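Local coordinates for protein alpha-galactosidase 1 (Saccharomyces cerevisiae, PDB 3LRK) that hydrolyses terminal, non-reducing alpha-D-galactose residues from alpha-D-galactosides such as galactose oligosaccharides and galactomannans, at residues A[271-276]-A[300-305]; A[137-142]-A[177-182]. The protein carries 1 engineered substitution. All blocks are in the same frame, centred on the assembly; numbering follows the deposited sequence.

Contact 1 of 2, residues A[271-276]-A[300-305]; sequences LTDDEE and KASSYS. With NAG (2-acetamido-2-deoxy-beta-D-glucopyranose), chain F.
The hydroxyl of Ser-303 is gripped from two sides. It donates a hydrogen bond to Glu-276, OG to OE1 2.7 Å, and accepts one from Lys-300, NZ to OG 2.8 Å. These bonds join the N-terminal turns of helices 273-285 and 301-307, in the TIM-barrel part of this GH27 enzyme. Glu-276 receives the serine on the syn lone pair of OE1. Its other oxygen faces the lysine in a salt bridge, OE2 to NZ 3.2 Å, whose hydrogen bond is weak. That oxygen also accepts from the backbone N of Gly-267, so both carboxylate oxygens of this buried glutamate are held, which probably fixes the group's rotation. Lys-300 sits at the N-cap position of its helix. Its chain bends only at the last torsion (chi4 -66°), which brings NZ between glutamate, serine and a water; the water bridges NZ to the carbonyl O of Leu-271. On the other helix, Thr-272 and Glu-275 form a capping box: the backbone N of Glu-275 donates to Thr-272 OG1 (3.1 Å), and the backbone N of Thr-272 donates to Glu-275 OE1. Asp-273 swings CG anti to its backbone N (chi1 -168°). OD1 then lies against the CB of Ser-302, while OD2 makes a salt bridge to Arg-400. An N-acetylglucosamine, whose pocket also includes the glycosylated Asn-403, borders this edge: CB of Asp-273 comes within 3.2 Å of its O4, and Ser-302 OG shares a 3.0 Å hydrogen bond with its O6.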
loop_
_atom_site.group_PDB
_atom_site.type_symbol
_atom_site.label_atom_id
_atom_site.label_comp_id
_atom_site.label_asym_id
_atom_site.label_seq_id
_atom_site.Cartn_x
_atom_site.Cartn_y
_atom_site.Cartn_z
ATOM N N LEU A 271 -1.246 -9.271 -34.006
ATOM C CA LEU A 271 0.122 -9.451 -33.561
ATOM C C LEU A 271 0.988 -9.838 -34.764
ATOM O O LEU A 271 0.533 -10.562 -35.660
ATOM C CB LEU A 271 0.179 -10.517 -32.458
ATOM C CG LEU A 271 -0.578 -10.176 -31.159
ATOM C CD1 LEU A 271 -0.750 -11.411 -30.275
ATOM C CD2 LEU A 271 0.102 -9.044 -30.391
ATOM N N THR A 272 2.213 -9.321 -34.805
ATOM C CA THR A 272 3.169 -9.730 -35.839
ATOM C C THR A 272 3.614 -11.161 -35.554
ATOM O O THR A 272 3.317 -11.704 -34.485
ATOM C CB THR A 272 4.400 -8.784 -35.928
ATOM O OG1 THR A 272 5.243 -8.958 -34.777
ATOM C CG2 THR A 272 3.965 -7.315 -36.062
ATOM N N ASP A 273 4.318 -11.776 -36.498
ATOM C CA ASP A 273 4.832 -13.129 -36.289
ATOM C C ASP A 273 5.869 -13.153 -35.159
ATOM O O ASP A 273 5.889 -14.075 -34.348
ATOM C CB ASP A 273 5.433 -13.706 -37.576
ATOM C CG ASP A 273 5.706 -15.204 -37.475
ATOM O OD1 ASP A 273 4.797 -15.965 -37.065
ATOM O OD2 ASP A 273 6.837 -15.627 -37.802
ATOM N N ASP A 274 6.728 -12.141 -35.114
ATOM C CA ASP A 274 7.692 -12.026 -34.016
ATOM C C ASP A 274 7.013 -11.885 -32.655
ATOM O O ASP A 274 7.432 -12.522 -31.693
ATOM C CB ASP A 274 8.652 -10.865 -34.254
ATOM C CG ASP A 274 9.654 -11.167 -35.340
ATOM O OD1 ASP A 274 10.340 -12.209 -35.240
ATOM O OD2 ASP A 274 9.746 -10.360 -36.287
ATOM N N GLU A 275 5.972 -11.051 -32.595
ATOM C CA GLU A 275 5.204 -10.833 -31.371
ATOM C C GLU A 275 4.546 -12.120 -30.876
ATOM O O GLU A 275 4.559 -12.395 -29.679
ATOM C CB GLU A 275 4.154 -9.724 -31.564
ATOM C CG GLU A 275 4.747 -8.314 -31.589
ATOM C CD GLU A 275 3.729 -7.212 -31.885
ATOM O OE1 GLU A 275 2.680 -7.477 -32.509
ATOM O OE2 GLU A 275 3.994 -6.056 -31.504
ATOM N N GLU A 276 3.981 -12.902 -31.799
ATOM C CA GLU A 276 3.361 -14.175 -31.459
ATOM C C GLU A 276 4.386 -15.215 -30.989
ATOM O O GLU A 276 4.100 -15.984 -30.076
ATOM C CB GLU A 276 2.513 -14.710 -32.621
ATOM C CG GLU A 276 1.216 -13.919 -32.835
ATOM C CD GLU A 276 0.270 -14.542 -33.856
ATOM O OE1 GLU A 276 0.566 -15.631 -34.392
ATOM O OE2 GLU A 276 -0.788 -13.933 -34.108
ATOM N N LYS A 300 -4.928 -18.571 -38.942
ATOM C CA LYS A 300 -3.968 -18.397 -40.030
ATOM C C LYS A 300 -2.748 -19.304 -39.878
ATOM O O LYS A 300 -2.460 -19.795 -38.776
ATOM C CB LYS A 300 -3.575 -16.927 -40.231
ATOM C CG LYS A 300 -2.698 -16.293 -39.154
ATOM C CD LYS A 300 -2.548 -14.797 -39.426
ATOM C CE LYS A 300 -1.449 -14.164 -38.598
ATOM N NZ LYS A 300 -1.782 -14.195 -37.129
ATOM N N ALA A 301 -2.048 -19.503 -40.998
ATOM C CA ALA A 301 -0.916 -20.426 -41.107
ATOM C C ALA A 301 0.219 -20.177 -40.110
ATOM O O ALA A 301 0.656 -21.110 -39.428
ATOM C CB ALA A 301 -0.373 -20.426 -42.534
ATOM N N SER A 302 0.709 -18.939 -40.039
ATOM C CA SER A 302 1.834 -18.620 -39.153
ATOM C C SER A 302 1.487 -18.886 -37.690
ATOM O O SER A 302 2.339 -19.334 -36.912
ATOM C CB SER A 302 2.326 -17.182 -39.337
ATOM O OG SER A 302 1.320 -16.213 -39.056
ATOM N N SER A 303 0.240 -18.599 -37.321
ATOM C CA SER A 303 -0.218 -18.802 -35.944
ATOM C C SER A 303 -0.332 -20.286 -35.617
ATOM O O SER A 303 0.095 -20.729 -34.545
ATOM C CB SER A 303 -1.540 -18.077 -35.708
ATOM O OG SER A 303 -1.374 -16.680 -35.880
ATOM N N TYR A 304 -0.890 -21.057 -36.550
ATOM C CA TYR A 304 -0.953 -22.516 -36.423
ATOM C C TYR A 304 0.418 -23.153 -36.169
ATOM O O TYR A 304 0.543 -24.001 -35.298
ATOM C CB TYR A 304 -1.635 -23.143 -37.653
ATOM C CG TYR A 304 -1.638 -24.658 -37.686
ATOM C CD1 TYR A 304 -2.197 -25.419 -36.642
ATOM C CD2 TYR A 304 -1.119 -25.340 -38.787
ATOM C CE1 TYR A 304 -2.197 -26.819 -36.696
ATOM C CE2 TYR A 304 -1.119 -26.710 -38.846
ATOM C CZ TYR A 304 -1.659 -27.453 -37.816
ATOM O OH TYR A 304 -1.631 -28.835 -37.928
ATOM N N SER A 305 1.446 -22.744 -36.911
ATOM C CA SER A 305 2.768 -23.354 -36.718
ATOM C C SER A 305 3.457 -22.886 -35.428
ATOM O O SER A 305 4.380 -23.540 -34.937
ATOM C CB SER A 305 3.676 -23.133 -37.925
ATOM O OG SER A 305 3.958 -21.770 -38.098
HETATM C C1 NAG F . 4.535 -16.719 -42.539
HETATM C C2 NAG F . 5.898 -16.044 -42.756
HETATM C C3 NAG F . 6.108 -14.840 -41.834
HETATM C C4 NAG F . 4.892 -13.918 -41.781
HETATM C C5 NAG F . 3.599 -14.712 -41.619
HETATM C C6 NAG F . 2.382 -13.795 -41.714
HETATM C C7 NAG F . 7.655 -17.446 -43.672
HETATM C C8 NAG F . 7.624 -18.936 -43.903
HETATM N N2 NAG F . 6.992 -16.991 -42.608
HETATM O O3 NAG F . 7.204 -14.076 -42.291
HETATM O O4 NAG F . 5.046 -12.995 -40.721
HETATM O O5 NAG F . 3.522 -15.724 -42.613
HETATM O O6 NAG F . 1.203 -14.533 -41.488
HETATM O O7 NAG F . 8.264 -16.706 -44.451
HETATM O O HOH W 1 -1.789 -11.153 -36.735
#

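Contact 2 of 2, residues A[137-142]-A[177-182]; sequences FFANNR and TGRPVF. Engineered in segment 177-182: Val-181 (natural residue Ile). With NAG (2-acetamido-2-deoxy-beta-D-glucopyranose), chain E.
Ala-139 meets Thr-177 with its methyl group, CB to CB 3.6 Å. The Ala-139 methyl also comes near the CB of Arg-179, at 4.1 Å, so it lies beside the turn that follows helix 160-177. In that turn Thr-177 holds OG1 between its backbone N and carbonyl carbon (chi1 71°). From there OG1 accepts from the backbone N of Arg-179 at 3.2 Å, an ST turn; it also bonds to the carbonyl of Leu-174. Next along the first segment, the carbonyl O of Ala-139 accepts from the N of Arg-142 and lies 4.0 Å from CD of Arg-179. Arg-142 has positive phi (62°) and is the C-prime residue of a Schellman motif. This turn of the backbone lays the CA of Arg-142 over the centre of one face of the Arg-179 guanidinium, 3.5 Å above the plane. Arg-179 reaches there because its chain is extended from CG to NE. Its polar atoms bind just beyond the segment: NE donates to the carbonyl of Val-143, and NH2 forms a salt bridge with Asp-144. The two guanidinium planes stand 81° apart, and NE of Arg-142 makes a salt bridge to Asp-101. A leucine in place of Arg-179 would probably leave the Val-143 carbonyl and the Asp-144 carboxylate without this partner and uncover the backbone of Arg-142. Beyond Gly-178, the acetyl methyl of a sugar rests against the turn. In this TIM barrel the C-terminal ends of helices 131-140 and 160-177 pack side by side, just before each chain enters one of the neighbouring parallel strands 145-149 and 182-185.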
loop_
_atom_site.group_PDB
_atom_site.type_symbol
_atom_site.label_atom_id
_atom_site.label_comp_id
_atom_site.label_asym_id
_atom_site.label_seq_id
_atom_site.Cartn_x
_atom_site.Cartn_y
_atom_site.Cartn_z
ATOM N N PHE A 137 -23.340 -30.318 -9.637
ATOM C CA PHE A 137 -23.744 -30.146 -11.040
ATOM C C PHE A 137 -22.604 -30.470 -12.018
ATOM O O PHE A 137 -22.812 -31.213 -13.001
ATOM C CB PHE A 137 -24.302 -28.729 -11.310
ATOM C CG PHE A 137 -24.564 -28.462 -12.766
ATOM C CD1 PHE A 137 -25.823 -28.706 -13.317
ATOM C CD2 PHE A 137 -23.547 -27.996 -13.596
ATOM C CE1 PHE A 137 -26.054 -28.483 -14.659
ATOM C CE2 PHE A 137 -23.777 -27.781 -14.951
ATOM C CZ PHE A 137 -25.038 -28.019 -15.476
ATOM N N PHE A 138 -21.407 -29.926 -11.768
ATOM C CA PHE A 138 -20.295 -30.158 -12.693
ATOM C C PHE A 138 -19.886 -31.645 -12.733
ATOM O O PHE A 138 -19.648 -32.197 -13.803
ATOM C CB PHE A 138 -19.094 -29.237 -12.413
ATOM C CG PHE A 138 -19.405 -27.765 -12.585
ATOM C CD1 PHE A 138 -19.904 -27.272 -13.798
ATOM C CD2 PHE A 138 -19.205 -26.874 -11.532
ATOM C CE1 PHE A 138 -20.200 -25.912 -13.953
ATOM C CE2 PHE A 138 -19.503 -25.516 -11.678
ATOM C CZ PHE A 138 -19.998 -25.031 -12.890
ATOM N N ALA A 139 -19.835 -32.283 -11.567
ATOM C CA ALA A 139 -19.528 -33.714 -11.476
ATOM C C ALA A 139 -20.620 -34.593 -12.108
ATOM O O ALA A 139 -20.305 -35.575 -12.792
ATOM C CB ALA A 139 -19.293 -34.104 -10.051
ATOM N N ASN A 140 -21.890 -34.231 -11.895
ATOM C CA ASN A 140 -23.025 -34.943 -12.524
ATOM C C ASN A 140 -22.941 -34.896 -14.042
ATOM O O ASN A 140 -23.378 -35.821 -14.735
ATOM C CB ASN A 140 -24.371 -34.356 -12.082
ATOM C CG ASN A 140 -24.752 -34.745 -10.670
ATOM O OD1 ASN A 140 -24.038 -35.493 -9.988
ATOM N ND2 ASN A 140 -25.883 -34.224 -10.211
ATOM N N ASN A 141 -22.382 -33.796 -14.547
ATOM C CA ASN A 141 -22.214 -33.573 -15.978
ATOM C C ASN A 141 -20.836 -33.949 -16.524
ATOM O O ASN A 141 -20.488 -33.596 -17.651
ATOM C CB ASN A 141 -22.618 -32.140 -16.322
ATOM C CG ASN A 141 -24.102 -31.932 -16.156
ATOM O OD1 ASN A 141 -24.567 -31.488 -15.101
ATOM N ND2 ASN A 141 -24.867 -32.331 -17.168
ATOM N N ARG A 142 -20.062 -34.658 -15.697
ATOM C CA ARG A 142 -18.811 -35.330 -16.117
ATOM C C ARG A 142 -17.739 -34.359 -16.620
ATOM O O ARG A 142 -16.962 -34.656 -17.529
ATOM C CB ARG A 142 -19.121 -36.465 -17.119
ATOM C CG ARG A 142 -20.059 -37.495 -16.493
ATOM C CD ARG A 142 -20.484 -38.583 -17.456
ATOM N NE ARG A 142 -21.477 -38.173 -18.456
ATOM C CZ ARG A 142 -22.778 -37.997 -18.220
ATOM N NH1 ARG A 142 -23.274 -38.137 -16.998
ATOM N NH2 ARG A 142 -23.595 -37.682 -19.215
ATOM N N THR A 177 -17.282 -34.216 -4.328
ATOM C CA THR A 177 -17.967 -34.968 -5.394
ATOM C C THR A 177 -17.291 -36.303 -5.717
ATOM O O THR A 177 -17.926 -37.205 -6.289
ATOM C CB THR A 177 -18.049 -34.167 -6.703
ATOM O OG1 THR A 177 -16.746 -34.071 -7.301
ATOM C CG2 THR A 177 -18.636 -32.758 -6.465
ATOM N N GLY A 178 -16.010 -36.413 -5.372
ATOM C CA GLY A 178 -15.219 -37.606 -5.685
ATOM C C GLY A 178 -14.703 -37.675 -7.118
ATOM O O GLY A 178 -13.928 -38.586 -7.454
ATOM N N ARG A 179 -15.135 -36.734 -7.966
ATOM C CA ARG A 179 -14.700 -36.705 -9.361
ATOM C C ARG A 179 -13.494 -35.783 -9.457
ATOM O O ARG A 179 -13.586 -34.632 -9.034
ATOM C CB ARG A 179 -15.817 -36.240 -10.322
ATOM C CG ARG A 179 -15.360 -36.299 -11.798
ATOM C CD ARG A 179 -16.359 -35.756 -12.816
ATOM N NE ARG A 179 -15.824 -35.922 -14.170
ATOM C CZ ARG A 179 -15.968 -37.033 -14.892
ATOM N NH1 ARG A 179 -16.646 -38.069 -14.402
ATOM N NH2 ARG A 179 -15.436 -37.112 -16.098
ATOM N N PRO A 180 -12.360 -36.284 -10.002
ATOM C CA PRO A 180 -11.201 -35.418 -10.206
ATOM C C PRO A 180 -11.541 -34.266 -11.143
ATOM O O PRO A 180 -12.075 -34.469 -12.243
ATOM C CB PRO A 180 -10.157 -36.349 -10.844
ATOM C CG PRO A 180 -10.590 -37.724 -10.454
ATOM C CD PRO A 180 -12.089 -37.661 -10.460
ATOM N N VAL A 181 -11.267 -33.060 -10.669
ATOM C CA VAL A 181 -11.476 -31.846 -11.458
ATOM C C VAL A 181 -10.226 -30.985 -11.329
ATOM O O VAL A 181 -9.788 -30.654 -10.212
ATOM C CB VAL A 181 -12.774 -31.083 -11.011
ATOM C CG1 VAL A 181 -12.960 -29.766 -11.787
ATOM C CG2 VAL A 181 -14.016 -31.974 -11.146
ATOM N N PHE A 182 -9.628 -30.662 -12.473
ATOM C CA PHE A 182 -8.552 -29.693 -12.547
ATOM C C PHE A 182 -9.142 -28.326 -12.177
ATOM O O PHE A 182 -10.053 -27.838 -12.852
ATOM C CB PHE A 182 -8.015 -29.639 -13.983
ATOM C CG PHE A 182 -6.706 -28.886 -14.128
ATOM C CD1 PHE A 182 -6.654 -27.497 -13.996
ATOM C CD2 PHE A 182 -5.530 -29.578 -14.410
ATOM C CE1 PHE A 182 -5.465 -26.819 -14.138
ATOM C CE2 PHE A 182 -4.334 -28.906 -14.562
ATOM C CZ PHE A 182 -4.297 -27.526 -14.418
HETATM C C1 NAG E . -9.888 -35.100 -2.102
HETATM C C2 NAG E . -9.238 -35.738 -3.338
HETATM C C3 NAG E . -8.330 -36.911 -2.972
HETATM C C4 NAG E . -7.313 -36.512 -1.907
HETATM C C5 NAG E . -7.946 -35.732 -0.759
HETATM C C6 NAG E . -6.817 -34.983 -0.071
HETATM C C7 NAG E . -10.534 -35.592 -5.409
HETATM C C8 NAG E . -11.665 -36.188 -6.195
HETATM N N2 NAG E . -10.248 -36.211 -4.267
HETATM O O3 NAG E . -7.614 -37.304 -4.115
HETATM O O4 NAG E . -6.665 -37.664 -1.389
HETATM O O5 NAG E . -8.895 -34.745 -1.159
HETATM O O6 NAG E . -7.269 -34.721 1.220
HETATM O O7 NAG E . -9.927 -34.604 -5.825
#

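Overall arrangement
Both contacts lie in the TIM-barrel range, on opposite sides of the chain's centre, centres about 36 Å apart. They share no helix or strand and do not touch. Contact 1 is mostly buried and joins the starts of two helices; contact 2 is at the surface and joins the end of one helix to the turn after another. Residues 271-276 and 300-305 are bound directly by charged and hydroxyl groups. Residues 137-142 and 177-182 meet through an alanine methyl against a threonine side chain, and a guanidinium face, and the arginines find their polar partners outside the two segments. Each borders a different N-acetylglucosamine: hydrogen-bonded to a serine in contact 1, an acetyl methyl against the turn in contact 2.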